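Dopamine N-acetyltransferase-like Protein (PDB 6V3T) probably transfers acyl groups from acyl-CoA thioesters, acetyl-CoA among them, to the amine of arylalkylamines such as serotonin. Local coordinates at residues A29-C34 / K194-K199; A170-G175 / K206-V211; E179-Y184 / H202-V207. One frame throughout, in Å; residues are numbered along the deposited sequence.

Contact 1 of 3, residues A29-C34 / K194-K199; sequences ASVGLC and KIYDTK
S30, near the end of helix 26-31, meets four successive residues of loop 194-199, I195 to T198, a case of a short helix end docking by shape more than by polar bonds. Its CB sits 3.2 Å from D197 O, and its CA makes a CA-H...O contact with the same carbonyl. From the T198 side, CG2 comes to 3.7 Å from S30 CB. The hydroxyl OG, turned between the backbone N and the carbonyl carbon (chi1 74°), lies at the edge of the Y196 ring near its plane, while its hydrogen bond goes back to L27 O within the helix. V31 runs alongside Y196 and points the same way, its CG1 4.0 Å from Y196 CD1. I195 CG2 lies over one ring face, and Y196 OH is anchored by R98 O on helix 94-108.

The other side is looser. D197, centre of an inverse gamma turn, is exposed and turns its carboxylate away from the helix. No hydrogen bond joins helix end and loop directly. The implication is that the two segments meet through van der Waals contacts and one CA-H...O contact, while S30 OG and Y196 OH find their partners in L27 O and R98 O.

Contact 2 of 3, residues A170-G175 / K206-V211; sequences AAECLG and KVMTKV
A171 and M208 face each other where helix 170-174 runs along strand 206-211, their axes 9.4 Å apart and inclined by only 23° in the same N-to-C sense, which illustrates how a helix lies along one strand of an α/β sheet. The apolar centre is small: A171 CB meets M208 SD at 3.6 Å, with CE of the same methionine close behind. In M208, CG anti to the carbonyl carbon (chi1 -54°) directs SD to A171 CB, and the bend at chi3 brings CE beside it. F143 of helix 138-152 also packs on A171.

Charged chains flank this centre. E172 crosses K206 at about a right angle, and the long salt bridge from OE2 to K206 NZ spans 3.5 Å. At the helix end, where G175 completes a Schellman motif, K210 reaches along to the last turn, its CE 3.2 Å from L174 O, and NZ goes on to a salt bridge with E147. C173, on the same turn, touches the bound acetyl-CoA. The chemistry implies a small apolar contact, with K206 weakly paired to E172 on one flank and K210 tied to E147 of helix 138-152 on the other.

Contact 3 of 3, residues E179-Y184 / H202-V207; sequences EKCVTY and HDYYKV
V182 and Y205 form the central hydrogen-bonded pair of two antiparallel strands at one margin of the GNAT-fold sheet, and show how such an edge combines backbone bonds with side-chain cover. Y205 N reaches V182 O at 2.8 Å in a nearly straight bond (170°), and V182 N returns to Y205 O. At the far end the pairing is interrupted by a classic beta bulge: E179 and K180 both face V207, whose O accepts from E179 N at 2.9 Å while its N gives to K180 O. Within the central pair, V182 CG1 packs on Y205 CD2.

Y184 packs at the other end of the paired strands. Its CG lies beside the backbone N (chi1 -66°), which brings the ring against segment 202-207, almost perpendicular to the Y205 side chain. Y205 N stands over one ring face, H202 O lies at the ring edge near its plane, and CZ rests 3.5 Å from Y205 CB. A leucine here would probably leave T163 O without its hydroxyl partner and open a gap beside Y205 CB and the H202 carbonyl.

Further out, the bond from Y184 OH to T163 O links this corner to a residue that binds acetyl-CoA, and the H202 ring meets F166, another such residue, edge-to-face. L103 and V106 of helix 94-108 touch the Y205 side chain, and the E179 carboxylate is fixed by K115 and Y116.

On the face opposite V182 and Y205 lies C181, a residue seen in an interchain disulfide of this protein. Here its SG, anti to the backbone N (chi1 -166°), lies obliquely beside the Y204 ring, 4.5 Å from the centroid, and 3.9 Å from K206 CG.

In the fold
After strand 2-5 and helix 11-19, helix 26-31 supplies the first half of contact 1 and waits some 160 residues for its partner, so contact 1 closes a very long loop holding most of the fold. Before that loop ends, the chain enters helix 165-174 and then strand 177-183, opening contacts 2 and 3; contact 1 therefore crosses both. These two end on strand 204-211, contact 3 closing the shorter loop, and they share K206 and V207. Contact 1 touches contact 3 where T198 CG2 packs on Y184 CD2, but does not touch contact 2. Together they join helix 26-31, the loop 194-199, helix 165-174 and the last two strands of the sheet.

Contact 1 of 3, residues A29-C34 / K194-K199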
# COMPACT_ATOMS: atom_id res chain seq x y z
N ALA A 29 4.48 -1.48 -12.10
CA ALA A 29 5.42 -1.93 -13.15
C ALA A 29 4.66 -2.55 -14.32
O ALA A 29 4.94 -2.17 -15.47
CB ALA A 29 6.41 -2.90 -12.58
N SER A 30 3.72 -3.46 -14.03
CA SER A 30 3.06 -4.32 -15.05
C SER A 30 2.13 -3.49 -15.95
O SER A 30 1.72 -4.04 -17.00
CB SER A 30 2.34 -5.48 -14.43
OG SER A 30 1.14 -5.06 -13.80
N VAL A 31 1.78 -2.26 -15.54
CA VAL A 31 0.96 -1.30 -16.35
C VAL A 31 1.79 -0.05 -16.66
O VAL A 31 1.49 0.61 -17.66
CB VAL A 31 -0.37 -0.92 -15.67
CG1 VAL A 31 -1.10 -2.13 -15.10
CG2 VAL A 31 -0.19 0.13 -14.59
N GLY A 32 2.76 0.29 -15.79
CA GLY A 32 3.68 1.44 -15.96
C GLY A 32 2.94 2.76 -15.88
O GLY A 32 2.65 3.33 -16.94
N LEU A 33 2.62 3.22 -14.66
CA LEU A 33 1.92 4.52 -14.41
C LEU A 33 2.96 5.58 -14.03
O LEU A 33 2.90 6.67 -14.62
CB LEU A 33 0.90 4.33 -13.29
CG LEU A 33 -0.17 5.42 -13.17
CD1 LEU A 33 -1.24 5.25 -14.23
CD2 LEU A 33 -0.80 5.42 -11.80
N CYS A 34 3.86 5.28 -13.09
CA CYS A 34 4.83 6.25 -12.50
C CYS A 34 6.26 5.77 -12.75
O CYS A 34 6.44 4.57 -13.01
CB CYS A 34 4.59 6.43 -11.01
SG CYS A 34 2.84 6.48 -10.56
N LYS A 194 -2.72 -10.45 -21.71
CA LYS A 194 -2.51 -10.25 -20.25
C LYS A 194 -2.40 -8.75 -19.94
O LYS A 194 -1.61 -8.07 -20.62
CB LYS A 194 -1.25 -11.02 -19.83
CG LYS A 194 -1.24 -11.52 -18.40
CD LYS A 194 -0.12 -12.48 -18.08
CE LYS A 194 -0.52 -13.93 -18.28
NZ LYS A 194 0.62 -14.85 -18.09
N ILE A 195 -3.17 -8.26 -18.96
CA ILE A 195 -3.30 -6.81 -18.61
C ILE A 195 -2.25 -6.46 -17.55
O ILE A 195 -1.69 -5.34 -17.60
CB ILE A 195 -4.72 -6.51 -18.10
CG1 ILE A 195 -5.73 -6.54 -19.25
CG2 ILE A 195 -4.78 -5.18 -17.34
CD1 ILE A 195 -7.15 -6.75 -18.81
N TYR A 196 -2.07 -7.36 -16.59
CA TYR A 196 -0.99 -7.32 -15.57
C TYR A 196 0.07 -8.34 -15.96
O TYR A 196 0.06 -9.47 -15.43
CB TYR A 196 -1.57 -7.59 -14.19
CG TYR A 196 -2.83 -6.82 -13.92
CD1 TYR A 196 -2.81 -5.44 -13.74
CD2 TYR A 196 -4.06 -7.46 -13.87
CE1 TYR A 196 -3.97 -4.73 -13.49
CE2 TYR A 196 -5.23 -6.76 -13.63
CZ TYR A 196 -5.18 -5.39 -13.44
OH TYR A 196 -6.34 -4.70 -13.20
N ASP A 197 0.92 -7.94 -16.91
CA ASP A 197 2.16 -8.68 -17.26
C ASP A 197 3.17 -8.39 -16.14
O ASP A 197 4.00 -7.47 -16.30
CB ASP A 197 2.65 -8.31 -18.66
CG ASP A 197 3.53 -9.36 -19.30
OD1 ASP A 197 3.10 -10.53 -19.34
OD2 ASP A 197 4.65 -9.01 -19.75
N THR A 198 3.04 -9.10 -15.01
CA THR A 198 3.93 -8.98 -13.82
C THR A 198 5.15 -9.88 -14.02
O THR A 198 4.96 -11.02 -14.49
CB THR A 198 3.19 -9.34 -12.53
OG1 THR A 198 2.57 -10.61 -12.72
CG2 THR A 198 2.15 -8.31 -12.13
N LYS A 199 6.34 -9.38 -13.69
CA LYS A 199 7.59 -10.18 -13.71
C LYS A 199 7.68 -10.94 -12.39
O LYS A 199 7.41 -10.33 -11.33
CB LYS A 199 8.81 -9.29 -13.99
CG LYS A 199 9.04 -8.99 -15.47
CD LYS A 199 10.03 -7.86 -15.72
CE LYS A 199 9.77 -7.11 -17.01
NZ LYS A 199 10.53 -5.84 -17.05

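Contact 2 of 3, residues A170-G175 / K206-V211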
# COMPACT_ATOMS: atom_id res chain seq x y z
N ALA A 170 6.51 -10.49 4.91
CA ALA A 170 6.50 -9.68 6.13
C ALA A 170 5.19 -9.97 6.86
O ALA A 170 5.21 -10.33 8.03
CB ALA A 170 6.62 -8.22 5.77
N ALA A 171 4.08 -9.85 6.15
CA ALA A 171 2.73 -10.11 6.68
C ALA A 171 2.68 -11.53 7.25
O ALA A 171 2.25 -11.68 8.39
CB ALA A 171 1.71 -9.90 5.60
N GLU A 172 3.14 -12.53 6.50
CA GLU A 172 3.21 -13.94 6.96
C GLU A 172 3.91 -13.94 8.33
O GLU A 172 3.40 -14.59 9.25
CB GLU A 172 3.99 -14.83 5.99
CG GLU A 172 3.20 -16.03 5.49
CD GLU A 172 2.64 -15.89 4.08
OE1 GLU A 172 3.07 -14.98 3.36
OE2 GLU A 172 1.77 -16.69 3.71
N CYS A 173 5.02 -13.22 8.44
CA CYS A 173 5.92 -13.29 9.62
C CYS A 173 5.25 -12.69 10.85
O CYS A 173 5.58 -13.17 11.94
CB CYS A 173 7.28 -12.63 9.39
SG CYS A 173 8.58 -13.84 9.01
N LEU A 174 4.36 -11.71 10.71
CA LEU A 174 3.61 -11.11 11.85
C LEU A 174 2.28 -11.85 12.07
O LEU A 174 1.53 -11.44 12.96
CB LEU A 174 3.38 -9.62 11.59
CG LEU A 174 4.62 -8.72 11.64
CD1 LEU A 174 4.36 -7.40 10.93
CD2 LEU A 174 5.05 -8.46 13.07
N GLY A 175 1.98 -12.88 11.27
CA GLY A 175 0.85 -13.81 11.48
C GLY A 175 -0.42 -13.37 10.78
O GLY A 175 -1.50 -13.82 11.17
N LYS A 206 -2.35 -10.61 -2.76
CA LYS A 206 -3.11 -11.05 -1.57
C LYS A 206 -3.56 -9.82 -0.81
O LYS A 206 -2.72 -8.93 -0.58
CB LYS A 206 -2.23 -11.88 -0.64
CG LYS A 206 -2.06 -13.33 -1.03
CD LYS A 206 -0.97 -13.97 -0.21
CE LYS A 206 -0.95 -15.47 -0.29
NZ LYS A 206 0.00 -16.01 0.71
N VAL A 207 -4.84 -9.78 -0.46
CA VAL A 207 -5.36 -8.97 0.68
C VAL A 207 -5.12 -9.80 1.94
O VAL A 207 -5.49 -10.98 1.96
CB VAL A 207 -6.83 -8.56 0.48
CG1 VAL A 207 -7.41 -7.89 1.72
CG2 VAL A 207 -6.97 -7.64 -0.72
N MET A 208 -4.45 -9.20 2.93
CA MET A 208 -3.99 -9.87 4.16
C MET A 208 -4.39 -9.02 5.36
O MET A 208 -4.52 -7.80 5.21
CB MET A 208 -2.47 -10.09 4.14
CG MET A 208 -2.00 -10.82 2.90
SD MET A 208 -0.25 -11.27 2.89
CE MET A 208 -0.29 -12.74 3.93
N THR A 209 -4.56 -9.67 6.50
CA THR A 209 -5.37 -9.17 7.62
C THR A 209 -4.85 -9.78 8.93
O THR A 209 -4.50 -10.97 8.92
CB THR A 209 -6.84 -9.52 7.37
OG1 THR A 209 -7.40 -8.33 6.82
CG2 THR A 209 -7.59 -9.98 8.60
N LYS A 210 -4.84 -8.98 9.99
CA LYS A 210 -4.67 -9.48 11.37
C LYS A 210 -5.62 -8.74 12.29
O LYS A 210 -5.85 -7.54 12.04
CB LYS A 210 -3.23 -9.30 11.84
CG LYS A 210 -2.81 -10.29 12.92
CD LYS A 210 -1.48 -9.97 13.53
CE LYS A 210 -1.14 -10.86 14.71
NZ LYS A 210 -0.41 -10.09 15.74
N VAL A 211 -6.14 -9.44 13.30
CA VAL A 211 -7.05 -8.91 14.35
C VAL A 211 -6.19 -8.55 15.56
O VAL A 211 -5.31 -9.36 15.90
CB VAL A 211 -8.14 -9.95 14.69
CG1 VAL A 211 -9.26 -9.34 15.53
CG2 VAL A 211 -8.71 -10.61 13.44

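Contact 3 of 3, residues E179-Y184 / H202-V207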
# COMPACT_ATOMS: atom_id res chain seq x y z
N GLU A 179 -6.99 -13.14 3.09
CA GLU A 179 -8.46 -12.97 2.93
C GLU A 179 -8.86 -13.38 1.51
O GLU A 179 -9.73 -14.24 1.38
CB GLU A 179 -8.86 -11.51 3.17
CG GLU A 179 -8.66 -11.07 4.60
CD GLU A 179 -9.63 -11.66 5.60
OE1 GLU A 179 -10.59 -12.34 5.16
OE2 GLU A 179 -9.45 -11.45 6.80
N LYS A 180 -8.26 -12.75 0.50
CA LYS A 180 -8.45 -13.13 -0.92
C LYS A 180 -7.08 -13.25 -1.59
O LYS A 180 -6.22 -12.41 -1.36
CB LYS A 180 -9.33 -12.13 -1.66
CG LYS A 180 -9.46 -12.42 -3.15
CD LYS A 180 -10.77 -12.02 -3.75
CE LYS A 180 -11.85 -13.06 -3.63
NZ LYS A 180 -11.99 -13.90 -4.84
N CYS A 181 -6.92 -14.28 -2.42
CA CYS A 181 -5.73 -14.48 -3.26
C CYS A 181 -6.17 -14.46 -4.73
O CYS A 181 -7.13 -15.19 -5.07
CB CYS A 181 -5.03 -15.79 -2.91
SG CYS A 181 -3.37 -15.88 -3.62
N VAL A 182 -5.52 -13.62 -5.54
CA VAL A 182 -5.87 -13.39 -6.97
C VAL A 182 -4.59 -13.33 -7.80
O VAL A 182 -3.69 -12.53 -7.46
CB VAL A 182 -6.72 -12.11 -7.16
CG1 VAL A 182 -6.11 -10.90 -6.48
CG2 VAL A 182 -6.95 -11.81 -8.63
N THR A 183 -4.56 -14.13 -8.87
CA THR A 183 -3.45 -14.26 -9.84
C THR A 183 -3.54 -13.13 -10.87
O THR A 183 -4.60 -13.01 -11.50
CB THR A 183 -3.53 -15.63 -10.52
OG1 THR A 183 -4.57 -16.38 -9.88
CG2 THR A 183 -2.21 -16.37 -10.45
N TYR A 184 -2.47 -12.35 -11.04
CA TYR A 184 -2.38 -11.22 -12.00
C TYR A 184 -2.63 -11.70 -13.44
O TYR A 184 -3.17 -10.92 -14.26
CB TYR A 184 -1.00 -10.58 -11.92
CG TYR A 184 -0.69 -9.88 -10.62
CD1 TYR A 184 -1.41 -8.77 -10.22
CD2 TYR A 184 0.35 -10.31 -9.82
CE1 TYR A 184 -1.11 -8.11 -9.04
CE2 TYR A 184 0.66 -9.66 -8.64
CZ TYR A 184 -0.07 -8.55 -8.24
OH TYR A 184 0.24 -7.92 -7.07
N HIS A 202 6.36 -12.18 -8.42
CA HIS A 202 5.09 -11.55 -7.98
C HIS A 202 3.94 -12.03 -8.88
O HIS A 202 3.45 -11.22 -9.68
CB HIS A 202 5.26 -10.04 -7.98
CG HIS A 202 6.42 -9.62 -7.15
ND1 HIS A 202 6.95 -8.37 -7.21
CD2 HIS A 202 7.17 -10.28 -6.25
CE1 HIS A 202 7.96 -8.27 -6.37
NE2 HIS A 202 8.13 -9.42 -5.77
N ASP A 203 3.54 -13.29 -8.73
CA ASP A 203 2.59 -13.98 -9.64
C ASP A 203 1.15 -13.77 -9.16
O ASP A 203 0.23 -14.21 -9.89
CB ASP A 203 2.87 -15.49 -9.74
CG ASP A 203 4.28 -15.87 -10.16
OD1 ASP A 203 4.94 -15.05 -10.85
OD2 ASP A 203 4.72 -16.99 -9.79
N TYR A 204 0.95 -13.16 -7.98
CA TYR A 204 -0.40 -12.96 -7.39
C TYR A 204 -0.39 -11.89 -6.29
O TYR A 204 0.66 -11.61 -5.68
CB TYR A 204 -0.94 -14.29 -6.86
CG TYR A 204 0.01 -15.05 -5.98
CD1 TYR A 204 1.10 -15.72 -6.49
CD2 TYR A 204 -0.17 -15.12 -4.63
CE1 TYR A 204 1.99 -16.41 -5.68
CE2 TYR A 204 0.68 -15.83 -3.80
CZ TYR A 204 1.77 -16.48 -4.32
OH TYR A 204 2.62 -17.16 -3.50
N TYR A 205 -1.58 -11.31 -6.08
CA TYR A 205 -1.88 -10.22 -5.11
C TYR A 205 -2.77 -10.80 -4.01
O TYR A 205 -3.79 -11.47 -4.32
CB TYR A 205 -2.53 -9.03 -5.84
CG TYR A 205 -3.48 -8.15 -5.06
CD1 TYR A 205 -3.10 -7.49 -3.90
CD2 TYR A 205 -4.75 -7.90 -5.55
CE1 TYR A 205 -3.97 -6.64 -3.23
CE2 TYR A 205 -5.63 -7.06 -4.89
CZ TYR A 205 -5.24 -6.43 -3.72
OH TYR A 205 -6.13 -5.60 -3.07
N LYS A 206 -2.35 -10.61 -2.76
CA LYS A 206 -3.11 -11.05 -1.57
C LYS A 206 -3.56 -9.82 -0.81
O LYS A 206 -2.72 -8.93 -0.58
CB LYS A 206 -2.23 -11.88 -0.64
CG LYS A 206 -2.06 -13.33 -1.03
CD LYS A 206 -0.97 -13.97 -0.21
CE LYS A 206 -0.95 -15.47 -0.29
NZ LYS A 206 0.00 -16.01 0.71
N VAL A 207 -4.84 -9.78 -0.46
CA VAL A 207 -5.36 -8.97 0.68
C VAL A 207 -5.12 -9.80 1.94
O VAL A 207 -5.49 -10.98 1.96
CB VAL A 207 -6.83 -8.56 0.48
CG1 VAL A 207 -7.41 -7.89 1.72
CG2 VAL A 207 -6.97 -7.64 -0.72